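Long-range contacts in fumarate lyase (Mesorhizobium sp., PDB 3C8T), which is a mostly helical, four-subunit protein of the fumarate lyase superfamily, whose members probably share a core of long bundled helices: residues E189-S194 with S221-S226; S226-V231 with M307-E312; A111-I116 with R184-E189; Y78-L83 with A102-I107; V35-A40 with R209-E214. One frame throughout, in Å; residues are numbered along the deposited sequence.

Contact 1 (E189-S194 with S221-S226); sequences EFSGAS and SITWHS
The carboxylate of E189 lies against the indole face of W224, the two planes 30° apart. E189 OE2 sits over the centre of the ring, and its closest ring atom is W224 CD2 at 3.2 Å. The other oxygen grips the backbone: W224 N donates to the syn lone pair of E189 OE1 at 3.0 Å, nearly straight at 171°. E189 CG stands anti to the backbone N (chi1 -178°), and a bend at chi2 turns the carboxylate toward W224. The indole N-H goes instead to V188 O.

The imidazole of H225 crosses the same glutamate obliquely, with E189 CD 3.4 Å from H225 CD2. At the ring's edge, near its plane, G192 O is 3.0 Å from H225 CE1. H225 NE2 is hydrogen-bonded to D106, which probably fixes the rotation of the ring. S191 OG and T223 OG1 approach to 2.7 Å, and T223 OG1 also bonds to G195 O.

The contact joins the loop between helices 160-185 and 204-215 to the loop before helix 229-255, toward one end of the helical body of the fumarate lyase superfamily fold. Helix 104-140 packs against E189 and W224, and Y162 of a second subunit against T223.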
# COMPACT_ATOMS: atom_id res chain seq x y z
N GLU A 189 -12.14 -16.97 21.12
CA GLU A 189 -13.34 -16.20 20.77
C GLU A 189 -14.61 -17.04 21.06
O GLU A 189 -14.82 -18.07 20.41
CB GLU A 189 -13.35 -15.77 19.31
CG GLU A 189 -14.58 -14.93 18.97
CD GLU A 189 -14.31 -13.45 19.10
OE1 GLU A 189 -14.65 -12.91 20.16
OE2 GLU A 189 -13.75 -12.84 18.16
N PHE A 190 -15.41 -16.61 22.03
CA PHE A 190 -16.72 -17.24 22.23
C PHE A 190 -17.72 -16.22 22.77
O PHE A 190 -17.73 -15.90 23.99
CB PHE A 190 -16.64 -18.47 23.16
CG PHE A 190 -17.95 -19.18 23.30
CD1 PHE A 190 -18.46 -19.92 22.23
CD2 PHE A 190 -18.68 -19.07 24.49
CE1 PHE A 190 -19.69 -20.55 22.35
CE2 PHE A 190 -19.90 -19.68 24.63
CZ PHE A 190 -20.43 -20.44 23.57
N SER A 191 -18.53 -15.67 21.86
CA SER A 191 -19.45 -14.60 22.25
C SER A 191 -20.80 -14.65 21.58
O SER A 191 -21.65 -13.82 21.86
CB SER A 191 -18.83 -13.22 22.03
OG SER A 191 -17.77 -12.97 22.95
N GLY A 192 -21.01 -15.59 20.68
CA GLY A 192 -22.31 -15.74 20.08
C GLY A 192 -22.64 -14.68 19.04
O GLY A 192 -21.82 -13.79 18.75
N ALA A 193 -23.88 -14.75 18.54
CA ALA A 193 -24.29 -14.17 17.26
C ALA A 193 -24.09 -12.68 17.20
O ALA A 193 -23.58 -12.18 16.21
CB ALA A 193 -25.73 -14.52 16.95
N SER A 194 -24.44 -11.96 18.26
CA SER A 194 -24.05 -10.56 18.28
C SER A 194 -23.15 -10.19 19.44
O SER A 194 -23.07 -9.03 19.80
CB SER A 194 -25.24 -9.59 18.13
OG SER A 194 -26.15 -9.85 19.16
N SER A 221 -10.64 -9.56 26.97
CA SER A 221 -11.33 -8.61 27.84
C SER A 221 -12.86 -8.54 27.49
O SER A 221 -13.71 -8.40 28.36
CB SER A 221 -10.71 -7.24 27.72
OG SER A 221 -10.45 -6.95 26.37
N ILE A 222 -13.14 -8.64 26.18
CA ILE A 222 -14.48 -8.62 25.61
C ILE A 222 -14.39 -9.17 24.16
O ILE A 222 -13.30 -9.21 23.54
CB ILE A 222 -15.12 -7.17 25.68
CG1 ILE A 222 -16.63 -7.16 25.38
CG2 ILE A 222 -14.34 -6.18 24.77
CD1 ILE A 222 -17.34 -5.87 25.84
N THR A 223 -15.55 -9.59 23.66
CA THR A 223 -15.79 -9.98 22.28
C THR A 223 -14.89 -9.21 21.30
O THR A 223 -14.78 -7.97 21.36
CB THR A 223 -17.27 -9.71 21.94
OG1 THR A 223 -18.09 -10.32 22.94
CG2 THR A 223 -17.65 -10.26 20.52
N TRP A 224 -14.23 -9.96 20.42
CA TRP A 224 -13.38 -9.31 19.44
C TRP A 224 -13.78 -9.65 18.00
O TRP A 224 -12.96 -9.61 17.11
CB TRP A 224 -11.87 -9.55 19.75
CG TRP A 224 -11.48 -10.99 19.96
CD1 TRP A 224 -11.63 -11.73 21.09
CD2 TRP A 224 -10.85 -11.87 18.98
NE1 TRP A 224 -11.12 -13.01 20.90
CE2 TRP A 224 -10.62 -13.10 19.62
CE3 TRP A 224 -10.42 -11.70 17.65
CZ2 TRP A 224 -10.02 -14.18 18.96
CZ3 TRP A 224 -9.81 -12.78 17.00
CH2 TRP A 224 -9.62 -13.98 17.65
N HIS A 225 -15.06 -10.00 17.79
CA HIS A 225 -15.60 -10.24 16.44
C HIS A 225 -15.24 -9.04 15.55
O HIS A 225 -14.92 -9.22 14.38
CB HIS A 225 -17.12 -10.41 16.48
CG HIS A 225 -17.60 -11.70 17.09
ND1 HIS A 225 -18.83 -11.81 17.72
CD2 HIS A 225 -17.03 -12.92 17.17
CE1 HIS A 225 -18.99 -13.04 18.16
NE2 HIS A 225 -17.92 -13.74 17.82
N SER A 226 -15.29 -7.83 16.12
CA SER A 226 -15.05 -6.60 15.36
C SER A 226 -13.91 -5.71 15.88
O SER A 226 -13.74 -4.60 15.39
CB SER A 226 -16.34 -5.80 15.26
OG SER A 226 -16.67 -5.27 16.52

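Contact 2 (S226-V231 with M307-E312); sequences SARDAV and MIHDFE
S226 and H309 face each other with their CA atoms 5.4 Å apart, and R228 and M307 pair at the same spacing. The contact joins the start of helix 229-255, with R228 at the N-cap position, to the loop after helix 284-306, in the helical body of this fumarate lyase superfamily fold. I308 centres an inverse gamma turn there.

The H309 ring packs on S226 by a CH-pi interaction: S226 CA lies over one face, 3.9 Å from the H309 ring centroid and 19° off the normal. S226 CB also touches H309 CD2 at 3.5 Å. With CG anti to the backbone N (chi1 -175°), H309 carries its ring across to S226. R228 CG meets the same ring obliquely, 3.8 Å from H309 ND1. The R228 guanidinium has salt bridges to E321 and D109. M307 reaches the helix start with its methyl, M307 CE lying 3.7 Å from D229 CB. The D229 carboxylate turns to R173 and R177 of a second subunit.

One water ties the two backbones together. It donates to S226 O and to M307 O, the latter at 2.8 Å, and accepts from R228 N at 3.0 Å.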
# COMPACT_ATOMS: atom_id res chain seq x y z
N SER A 226 -15.29 -7.83 16.12
CA SER A 226 -15.05 -6.60 15.36
C SER A 226 -13.91 -5.71 15.88
O SER A 226 -13.74 -4.60 15.39
CB SER A 226 -16.34 -5.80 15.26
OG SER A 226 -16.67 -5.27 16.52
N ALA A 227 -13.14 -6.21 16.84
CA ALA A 227 -11.93 -5.56 17.38
C ALA A 227 -10.70 -6.40 17.01
O ALA A 227 -10.28 -7.31 17.76
CB ALA A 227 -12.04 -5.39 18.94
N ARG A 228 -10.12 -6.10 15.85
CA ARG A 228 -9.19 -7.04 15.16
C ARG A 228 -7.70 -6.68 15.34
O ARG A 228 -6.86 -7.16 14.57
CB ARG A 228 -9.53 -7.09 13.64
CG ARG A 228 -11.04 -7.35 13.33
CD ARG A 228 -11.57 -8.62 14.04
NE ARG A 228 -11.10 -9.87 13.44
CZ ARG A 228 -11.44 -11.09 13.86
NH1 ARG A 228 -12.25 -11.24 14.93
NH2 ARG A 228 -10.99 -12.17 13.19
N ASP A 229 -7.40 -5.83 16.32
CA ASP A 229 -6.06 -5.28 16.48
C ASP A 229 -4.99 -6.31 16.85
O ASP A 229 -3.84 -6.16 16.47
CB ASP A 229 -6.07 -4.12 17.49
CG ASP A 229 -6.74 -4.51 18.83
OD1 ASP A 229 -7.98 -4.68 18.86
OD2 ASP A 229 -6.03 -4.64 19.83
N ALA A 230 -5.36 -7.33 17.61
CA ALA A 230 -4.37 -8.32 17.98
C ALA A 230 -4.00 -9.19 16.81
O ALA A 230 -2.84 -9.64 16.69
CB ALA A 230 -4.83 -9.14 19.15
N VAL A 231 -4.96 -9.42 15.91
CA VAL A 231 -4.64 -10.15 14.67
C VAL A 231 -3.84 -9.27 13.68
O VAL A 231 -2.87 -9.73 13.09
CB VAL A 231 -5.91 -10.71 13.96
CG1 VAL A 231 -5.50 -11.48 12.66
CG2 VAL A 231 -6.76 -11.59 14.95
N MET A 307 -9.30 -3.97 9.87
CA MET A 307 -9.61 -3.39 11.19
C MET A 307 -10.82 -2.48 11.17
O MET A 307 -11.48 -2.32 12.20
CB MET A 307 -8.43 -2.55 11.71
CG MET A 307 -7.26 -3.37 12.19
SD MET A 307 -6.02 -2.31 12.93
CE MET A 307 -6.87 -2.06 14.49
N ILE A 308 -11.11 -1.87 10.02
CA ILE A 308 -12.31 -1.01 9.91
C ILE A 308 -13.48 -1.95 9.73
O ILE A 308 -13.93 -2.19 8.61
CB ILE A 308 -12.29 -0.01 8.71
CG1 ILE A 308 -10.89 0.55 8.42
CG2 ILE A 308 -13.28 1.09 8.91
CD1 ILE A 308 -10.24 1.31 9.51
N HIS A 309 -13.93 -2.50 10.85
CA HIS A 309 -14.81 -3.64 10.84
C HIS A 309 -16.11 -3.20 11.56
O HIS A 309 -16.22 -3.19 12.82
CB HIS A 309 -14.10 -4.76 11.57
CG HIS A 309 -14.83 -6.06 11.56
ND1 HIS A 309 -14.20 -7.25 11.25
CD2 HIS A 309 -16.11 -6.38 11.86
CE1 HIS A 309 -15.07 -8.24 11.34
NE2 HIS A 309 -16.24 -7.74 11.72
N ASP A 310 -17.09 -2.82 10.76
CA ASP A 310 -18.24 -2.11 11.26
C ASP A 310 -19.18 -3.01 12.10
O ASP A 310 -19.31 -4.22 11.84
CB ASP A 310 -18.94 -1.39 10.13
CG ASP A 310 -19.16 -2.28 8.92
OD1 ASP A 310 -18.17 -2.54 8.17
OD2 ASP A 310 -20.32 -2.70 8.72
N PHE A 311 -19.70 -2.42 13.17
CA PHE A 311 -20.66 -3.05 14.08
C PHE A 311 -20.19 -4.38 14.65
O PHE A 311 -19.03 -4.46 15.08
CB PHE A 311 -22.06 -3.09 13.46
CG PHE A 311 -22.59 -1.72 13.14
CD1 PHE A 311 -22.96 -0.86 14.18
CD2 PHE A 311 -22.65 -1.27 11.83
CE1 PHE A 311 -23.40 0.43 13.90
CE2 PHE A 311 -23.10 0.03 11.53
CZ PHE A 311 -23.47 0.89 12.59
N GLU A 312 -21.05 -5.39 14.65
CA GLU A 312 -20.81 -6.57 15.45
C GLU A 312 -20.24 -7.70 14.58
O GLU A 312 -19.77 -8.72 15.09
CB GLU A 312 -22.07 -6.96 16.24
CG GLU A 312 -22.40 -6.02 17.45
CD GLU A 312 -22.55 -4.53 17.06
OE1 GLU A 312 -23.60 -4.13 16.46
OE2 GLU A 312 -21.61 -3.75 17.34
O HOH W 1 -10.94 -3.47 14.70

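Contact 3 (A111-I116 with R184-E189); sequences ATVLQI and RVLVVE
Helix 160-185 ends here in an inverse gamma turn centred on L186, and this turn packs against helix 104-140 in the helical body of the superfamily fold. V113 and I116, one turn apart on helix 104-140, both point toward it. No hydrogen bond crosses between the segments, and the packing is by methyl groups.

V113 meets mostly backbone. Both methyls touch V187 O, V113 CG1 at 3.5 Å, and V113 CG2 also lies 3.6 Å from V185 O. L186 lays its CD2 methyl against both V113 and I116. L186 CD2 is 4.0 Å from V113 CG1 and 4.2 Å from I116 CG2, and the I116 and L186 side chains pass each other obliquely. I116 CG1 is anti to its carbonyl carbon (chi1 -64°) and CD1 extends on from it (chi2 172°). In this way I116 CD1 meets V185 CG2 at 4.2 Å.

Other residues complete the packing. W224 packs on V113 and V187, while L186 also touches R117, next to I116. Backbone bonds from L186 and V188 to G218 hold the departing chain. The turn itself has a weak bond from V187 N to V185 O, and L186 CD2 rests 3.6 Å from V113 O.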
# COMPACT_ATOMS: atom_id res chain seq x y z
N ALA A 111 -10.59 -21.34 16.04
CA ALA A 111 -9.75 -22.25 15.24
C ALA A 111 -8.56 -21.55 14.59
O ALA A 111 -7.47 -22.11 14.50
CB ALA A 111 -10.57 -22.96 14.16
N THR A 112 -8.81 -20.33 14.08
CA THR A 112 -7.72 -19.46 13.56
C THR A 112 -6.69 -19.19 14.63
O THR A 112 -5.48 -19.29 14.36
CB THR A 112 -8.27 -18.14 12.96
OG1 THR A 112 -9.15 -18.48 11.88
CG2 THR A 112 -7.16 -17.22 12.43
N VAL A 113 -7.13 -18.84 15.83
CA VAL A 113 -6.18 -18.61 16.93
C VAL A 113 -5.33 -19.87 17.23
O VAL A 113 -4.14 -19.78 17.47
CB VAL A 113 -6.89 -17.99 18.18
CG1 VAL A 113 -6.08 -18.16 19.44
CG2 VAL A 113 -7.22 -16.49 17.94
N LEU A 114 -5.93 -21.04 17.15
CA LEU A 114 -5.19 -22.28 17.38
C LEU A 114 -4.09 -22.49 16.32
O LEU A 114 -2.99 -22.94 16.65
CB LEU A 114 -6.15 -23.49 17.41
CG LEU A 114 -7.13 -23.48 18.60
CD1 LEU A 114 -8.23 -24.51 18.38
CD2 LEU A 114 -6.40 -23.71 19.89
N GLN A 115 -4.41 -22.20 15.06
CA GLN A 115 -3.41 -22.24 14.01
C GLN A 115 -2.32 -21.18 14.24
O GLN A 115 -1.13 -21.48 14.16
CB GLN A 115 -4.10 -22.00 12.69
CG GLN A 115 -5.01 -23.17 12.20
CD GLN A 115 -5.78 -22.76 10.94
OE1 GLN A 115 -6.32 -21.67 10.87
NE2 GLN A 115 -5.79 -23.63 9.94
N ILE A 116 -2.71 -19.93 14.52
CA ILE A 116 -1.74 -18.86 14.88
C ILE A 116 -0.76 -19.28 16.01
O ILE A 116 0.43 -18.93 15.96
CB ILE A 116 -2.47 -17.51 15.22
CG1 ILE A 116 -3.19 -16.96 13.95
CG2 ILE A 116 -1.50 -16.46 15.70
CD1 ILE A 116 -4.10 -15.73 14.21
N ARG A 184 -1.46 -11.38 23.51
CA ARG A 184 -2.58 -10.56 23.04
C ARG A 184 -3.45 -11.31 22.01
O ARG A 184 -4.69 -11.33 22.11
CB ARG A 184 -2.18 -9.14 22.57
CG ARG A 184 -2.00 -8.12 23.77
CD ARG A 184 -1.64 -6.73 23.26
NE ARG A 184 -0.46 -6.73 22.36
CZ ARG A 184 0.79 -6.42 22.72
NH1 ARG A 184 1.07 -6.07 23.97
NH2 ARG A 184 1.77 -6.45 21.83
N VAL A 185 -2.77 -11.96 21.06
CA VAL A 185 -3.47 -12.62 19.99
C VAL A 185 -4.00 -13.99 20.42
O VAL A 185 -5.01 -14.44 19.88
CB VAL A 185 -2.62 -12.70 18.66
CG1 VAL A 185 -1.40 -13.60 18.83
CG2 VAL A 185 -3.48 -13.17 17.47
N LEU A 186 -3.36 -14.65 21.40
CA LEU A 186 -3.77 -16.04 21.72
C LEU A 186 -4.87 -16.10 22.79
O LEU A 186 -4.65 -16.55 23.92
CB LEU A 186 -2.58 -16.94 22.05
CG LEU A 186 -1.53 -17.05 20.92
CD1 LEU A 186 -0.30 -17.82 21.43
CD2 LEU A 186 -2.08 -17.71 19.64
N VAL A 187 -6.07 -15.67 22.39
CA VAL A 187 -7.22 -15.64 23.26
C VAL A 187 -8.35 -16.28 22.52
O VAL A 187 -8.40 -16.27 21.29
CB VAL A 187 -7.65 -14.18 23.71
CG1 VAL A 187 -6.64 -13.57 24.66
CG2 VAL A 187 -7.89 -13.25 22.54
N VAL A 188 -9.27 -16.88 23.28
CA VAL A 188 -10.44 -17.57 22.75
C VAL A 188 -11.39 -16.55 22.13
O VAL A 188 -11.43 -15.38 22.56
CB VAL A 188 -11.14 -18.38 23.92
CG1 VAL A 188 -12.12 -17.51 24.79
CG2 VAL A 188 -11.86 -19.57 23.38
N GLU A 189 -12.14 -16.97 21.12
CA GLU A 189 -13.34 -16.20 20.77
C GLU A 189 -14.61 -17.04 21.06
O GLU A 189 -14.82 -18.07 20.41
CB GLU A 189 -13.35 -15.77 19.31
CG GLU A 189 -14.58 -14.93 18.97
CD GLU A 189 -14.31 -13.45 19.10
OE1 GLU A 189 -14.65 -12.91 20.16
OE2 GLU A 189 -13.75 -12.84 18.16

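Contact 4 (Y78-L83 with A102-I107); sequences YPILPL and ATTQDI
T104 and I80 meet where helices 80-91 and 104-140 begin, in the helical fold of this lyase superfamily protein. Their CA atoms are 5.9 Å apart, and the two side chains slide past each other in opposite directions. The methyl of T104 makes the closest contacts. T104 CG2 is 3.7 Å from I80 CG1, and it also reaches Y78, meeting Y78 CB at 3.7 Å and the ring obliquely. With chi1 at -67°, T104 CG2 is anti to the backbone N and OG1 lies beside that N, on the side of I80 CB and L81.

I80 next meets I107, one turn along helix 104-140. The pair cross at a slant, with I80 CD1 4.0 Å from I107 CG2. These two isoleucines are buried, whereas L81 at the margin is exposed.

Outside this shell, C30 of helix 23-43 packs on I80, and E34 of that helix touches I107. Y78 rests on T315 and W322, and also on Y8 of a third subunit. A water accepts from L81 N at 2.9 Å and has only weak bonds to Y78 O and T104 OG1. T103, at the N-cap position, is held through its backbone: T103 N donates to D106 OD2 at 3.2 Å, meeting that oxygen from above the carboxylate plane.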
# COMPACT_ATOMS: atom_id res chain seq x y z
N TYR A 78 -20.41 -20.61 4.85
CA TYR A 78 -19.38 -20.97 5.85
C TYR A 78 -19.30 -22.48 6.12
O TYR A 78 -20.30 -23.15 5.97
CB TYR A 78 -19.65 -20.22 7.16
CG TYR A 78 -19.74 -18.73 6.99
CD1 TYR A 78 -18.59 -17.97 6.84
CD2 TYR A 78 -20.97 -18.08 6.95
CE1 TYR A 78 -18.64 -16.62 6.67
CE2 TYR A 78 -21.04 -16.69 6.77
CZ TYR A 78 -19.87 -15.97 6.65
OH TYR A 78 -19.89 -14.60 6.48
N PRO A 79 -18.11 -23.02 6.49
CA PRO A 79 -18.08 -24.46 6.73
C PRO A 79 -18.62 -24.89 8.09
O PRO A 79 -18.81 -26.09 8.28
CB PRO A 79 -16.58 -24.80 6.64
CG PRO A 79 -15.90 -23.55 7.16
CD PRO A 79 -16.76 -22.42 6.60
N ILE A 80 -18.85 -23.96 9.02
CA ILE A 80 -19.13 -24.36 10.38
C ILE A 80 -20.43 -25.16 10.58
O ILE A 80 -20.42 -26.20 11.23
CB ILE A 80 -19.07 -23.19 11.40
CG1 ILE A 80 -17.68 -22.54 11.42
CG2 ILE A 80 -19.48 -23.66 12.77
CD1 ILE A 80 -16.48 -23.52 11.28
N LEU A 81 -21.54 -24.67 10.08
CA LEU A 81 -22.80 -25.38 10.31
C LEU A 81 -22.87 -26.71 9.57
O LEU A 81 -23.35 -27.66 10.14
CB LEU A 81 -24.04 -24.47 10.12
CG LEU A 81 -24.13 -23.33 11.16
CD1 LEU A 81 -25.27 -22.36 10.87
CD2 LEU A 81 -24.26 -23.84 12.59
N PRO A 82 -22.37 -26.79 8.31
CA PRO A 82 -22.21 -28.10 7.68
C PRO A 82 -21.28 -29.03 8.46
O PRO A 82 -21.61 -30.21 8.66
CB PRO A 82 -21.59 -27.76 6.31
CG PRO A 82 -21.95 -26.38 6.05
CD PRO A 82 -21.97 -25.71 7.38
N LEU A 83 -20.14 -28.52 8.94
CA LEU A 83 -19.30 -29.37 9.78
C LEU A 83 -20.05 -29.86 11.06
O LEU A 83 -19.92 -31.03 11.46
CB LEU A 83 -17.97 -28.68 10.13
CG LEU A 83 -17.25 -29.35 11.32
CD1 LEU A 83 -16.68 -30.72 10.93
CD2 LEU A 83 -16.19 -28.42 11.89
N ALA A 102 -23.07 -21.02 20.51
CA ALA A 102 -22.03 -20.57 19.58
C ALA A 102 -22.57 -19.90 18.31
O ALA A 102 -23.64 -20.25 17.84
CB ALA A 102 -21.13 -21.76 19.19
N THR A 103 -21.80 -18.95 17.76
CA THR A 103 -21.97 -18.49 16.40
C THR A 103 -20.76 -18.98 15.55
O THR A 103 -19.71 -19.39 16.07
CB THR A 103 -22.18 -16.95 16.29
OG1 THR A 103 -22.61 -16.61 14.96
CG2 THR A 103 -20.88 -16.16 16.59
N THR A 104 -20.94 -18.94 14.23
CA THR A 104 -19.91 -19.30 13.26
C THR A 104 -18.55 -18.60 13.47
O THR A 104 -17.51 -19.27 13.55
CB THR A 104 -20.46 -19.11 11.83
OG1 THR A 104 -21.48 -20.08 11.64
CG2 THR A 104 -19.37 -19.31 10.77
N GLN A 105 -18.55 -17.26 13.59
CA GLN A 105 -17.28 -16.54 13.84
C GLN A 105 -16.55 -16.92 15.14
O GLN A 105 -15.30 -16.77 15.26
CB GLN A 105 -17.47 -15.03 13.76
CG GLN A 105 -16.18 -14.29 13.46
CD GLN A 105 -16.31 -12.77 13.53
OE1 GLN A 105 -17.41 -12.24 13.76
NE2 GLN A 105 -15.20 -12.07 13.35
N ASP A 106 -17.30 -17.40 16.13
CA ASP A 106 -16.65 -17.91 17.35
C ASP A 106 -15.75 -19.09 17.00
O ASP A 106 -14.60 -19.13 17.40
CB ASP A 106 -17.68 -18.37 18.36
CG ASP A 106 -18.46 -17.24 18.95
OD1 ASP A 106 -18.00 -16.08 18.90
OD2 ASP A 106 -19.54 -17.53 19.49
N ILE A 107 -16.29 -20.04 16.26
CA ILE A 107 -15.56 -21.27 15.94
C ILE A 107 -14.42 -20.98 14.99
O ILE A 107 -13.31 -21.52 15.18
CB ILE A 107 -16.47 -22.38 15.36
CG1 ILE A 107 -17.72 -22.62 16.23
CG2 ILE A 107 -15.68 -23.70 15.21
CD1 ILE A 107 -17.47 -22.96 17.72
O HOH W 2 -21.61 -22.09 8.86

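Contact 5 (V35-A40 with R209-E214); sequences VALARA and RELARE
Apolar packing joins A36 and A40, one turn apart on helix 23-43, to L211 and the inner ends of E210 and E214. The small alanines probably let the helices come close. A36 CB is 3.8 Å from E214 CB, and A40 CB is 3.7 Å from E210 CB. L211 CG is anti to the backbone N (chi1 177°), which, with chi2 at 65°, lays CD1 on the backbone between A36 and L37. L211 CD1 lies 3.6 Å from L37 N and 3.9 Å from A36 CB. F190 packs on both L37 and L211 from the loop before helix 204-215.

Charged contacts lie beyond the alanines. E214 OE2 sits over one face of the R39 guanidinium, with R39 NH1 3.9 Å away. This salt bridge is long, and no N-H points at the oxygen. Both glutamates have a partner in R43: E210 OE1 and E214 OE1 each form a salt bridge with it. E210 OE1 also has R213 NH2 on its own helix, at 3.2 Å and again out of the guanidinium plane.

No hydrogen bond crosses between the segments. The axes of 35-40 and 209-214 approach to 8.6 Å, their directions 126° apart. This is oblique helix-helix packing through an alanine face with a charged margin, within the helical fold of the superfamily.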
# COMPACT_ATOMS: atom_id res chain seq x y z
N VAL A 35 -15.72 -29.51 20.55
CA VAL A 35 -15.60 -30.54 21.58
C VAL A 35 -15.27 -29.90 22.90
O VAL A 35 -15.86 -30.24 23.93
CB VAL A 35 -14.48 -31.58 21.22
CG1 VAL A 35 -14.12 -32.46 22.44
CG2 VAL A 35 -14.90 -32.42 20.06
N ALA A 36 -14.33 -28.95 22.88
CA ALA A 36 -13.93 -28.26 24.09
C ALA A 36 -15.11 -27.44 24.59
O ALA A 36 -15.31 -27.33 25.81
CB ALA A 36 -12.71 -27.38 23.83
N LEU A 37 -15.92 -26.90 23.69
CA LEU A 37 -17.10 -26.11 24.11
C LEU A 37 -18.10 -26.99 24.85
O LEU A 37 -18.63 -26.59 25.90
CB LEU A 37 -17.76 -25.42 22.93
CG LEU A 37 -19.09 -24.68 23.18
CD1 LEU A 37 -18.95 -23.48 24.13
CD2 LEU A 37 -19.64 -24.27 21.88
N ALA A 38 -18.34 -28.19 24.31
CA ALA A 38 -19.22 -29.21 24.94
C ALA A 38 -18.73 -29.59 26.33
O ALA A 38 -19.54 -29.68 27.27
CB ALA A 38 -19.31 -30.46 24.08
N ARG A 39 -17.42 -29.78 26.45
CA ARG A 39 -16.81 -30.15 27.72
C ARG A 39 -16.92 -29.06 28.75
O ARG A 39 -17.25 -29.32 29.92
CB ARG A 39 -15.33 -30.47 27.53
CG ARG A 39 -14.90 -31.70 28.28
CD ARG A 39 -14.97 -32.91 27.37
NE ARG A 39 -14.04 -32.75 26.24
CZ ARG A 39 -12.73 -32.97 26.31
NH1 ARG A 39 -12.17 -33.36 27.45
NH2 ARG A 39 -11.98 -32.79 25.22
N ALA A 40 -16.62 -27.84 28.33
CA ALA A 40 -16.78 -26.66 29.18
C ALA A 40 -18.23 -26.55 29.68
O ALA A 40 -18.47 -26.23 30.83
CB ALA A 40 -16.36 -25.39 28.42
N ARG A 209 -14.75 -18.41 29.66
CA ARG A 209 -13.59 -18.66 30.51
C ARG A 209 -13.22 -20.15 30.64
O ARG A 209 -12.04 -20.50 30.55
CB ARG A 209 -13.84 -18.08 31.89
CG ARG A 209 -13.85 -16.58 31.89
CD ARG A 209 -14.51 -16.05 33.14
NE ARG A 209 -14.54 -14.59 33.14
CZ ARG A 209 -15.36 -13.87 33.90
NH1 ARG A 209 -16.23 -14.49 34.70
NH2 ARG A 209 -15.34 -12.54 33.84
N GLU A 210 -14.20 -21.01 30.87
CA GLU A 210 -13.96 -22.45 30.87
C GLU A 210 -13.37 -22.96 29.56
O GLU A 210 -12.48 -23.82 29.55
CB GLU A 210 -15.23 -23.22 31.19
CG GLU A 210 -15.34 -23.58 32.63
CD GLU A 210 -14.05 -24.21 33.17
OE1 GLU A 210 -13.72 -25.37 32.79
OE2 GLU A 210 -13.38 -23.52 33.98
N LEU A 211 -13.90 -22.45 28.46
CA LEU A 211 -13.47 -22.80 27.12
C LEU A 211 -12.02 -22.38 26.85
O LEU A 211 -11.26 -23.12 26.26
CB LEU A 211 -14.42 -22.20 26.09
CG LEU A 211 -14.10 -22.39 24.61
CD1 LEU A 211 -14.18 -23.84 24.27
CD2 LEU A 211 -15.10 -21.61 23.78
N ALA A 212 -11.63 -21.21 27.32
CA ALA A 212 -10.25 -20.76 27.19
C ALA A 212 -9.32 -21.77 27.90
O ALA A 212 -8.27 -22.16 27.39
CB ALA A 212 -10.10 -19.38 27.78
N ARG A 213 -9.76 -22.21 29.08
CA ARG A 213 -9.00 -23.12 29.89
C ARG A 213 -8.84 -24.44 29.17
O ARG A 213 -7.75 -24.95 29.09
CB ARG A 213 -9.65 -23.28 31.26
CG ARG A 213 -8.72 -23.83 32.32
CD ARG A 213 -9.23 -23.53 33.73
NE ARG A 213 -10.20 -24.50 34.28
CZ ARG A 213 -10.36 -25.77 33.90
NH1 ARG A 213 -9.62 -26.30 32.93
NH2 ARG A 213 -11.28 -26.52 34.50
N GLU A 214 -9.93 -24.97 28.61
CA GLU A 214 -9.89 -26.25 27.89
C GLU A 214 -8.91 -26.24 26.72
O GLU A 214 -8.33 -27.25 26.40
CB GLU A 214 -11.27 -26.58 27.30
CG GLU A 214 -12.15 -27.49 28.11
CD GLU A 214 -11.47 -28.83 28.42
OE1 GLU A 214 -11.28 -29.11 29.62
OE2 GLU A 214 -11.10 -29.59 27.47

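Contacts 1, 2 and 3 are buried, while contacts 4 and 5 reach the surface. Contacts 3 and 4 both use helix 104-140. Contact 1 shares E189 with contact 3 and S226 with contact 2. Its centre is about 10 Å from that of contact 2 and 13 Å from that of contact 3. Chemistry follows place. Contacts 1 and 2, made largely by loops, rest on polar groups, aromatic faces and a bridging water, and both border a second subunit. The helix-based contacts 3, 4 and 5 pack mainly through methyls, with charges at the margin of contact 5. D106 of contact 4 bonds to contact 1, and F190 of contact 1 packs on contact 5.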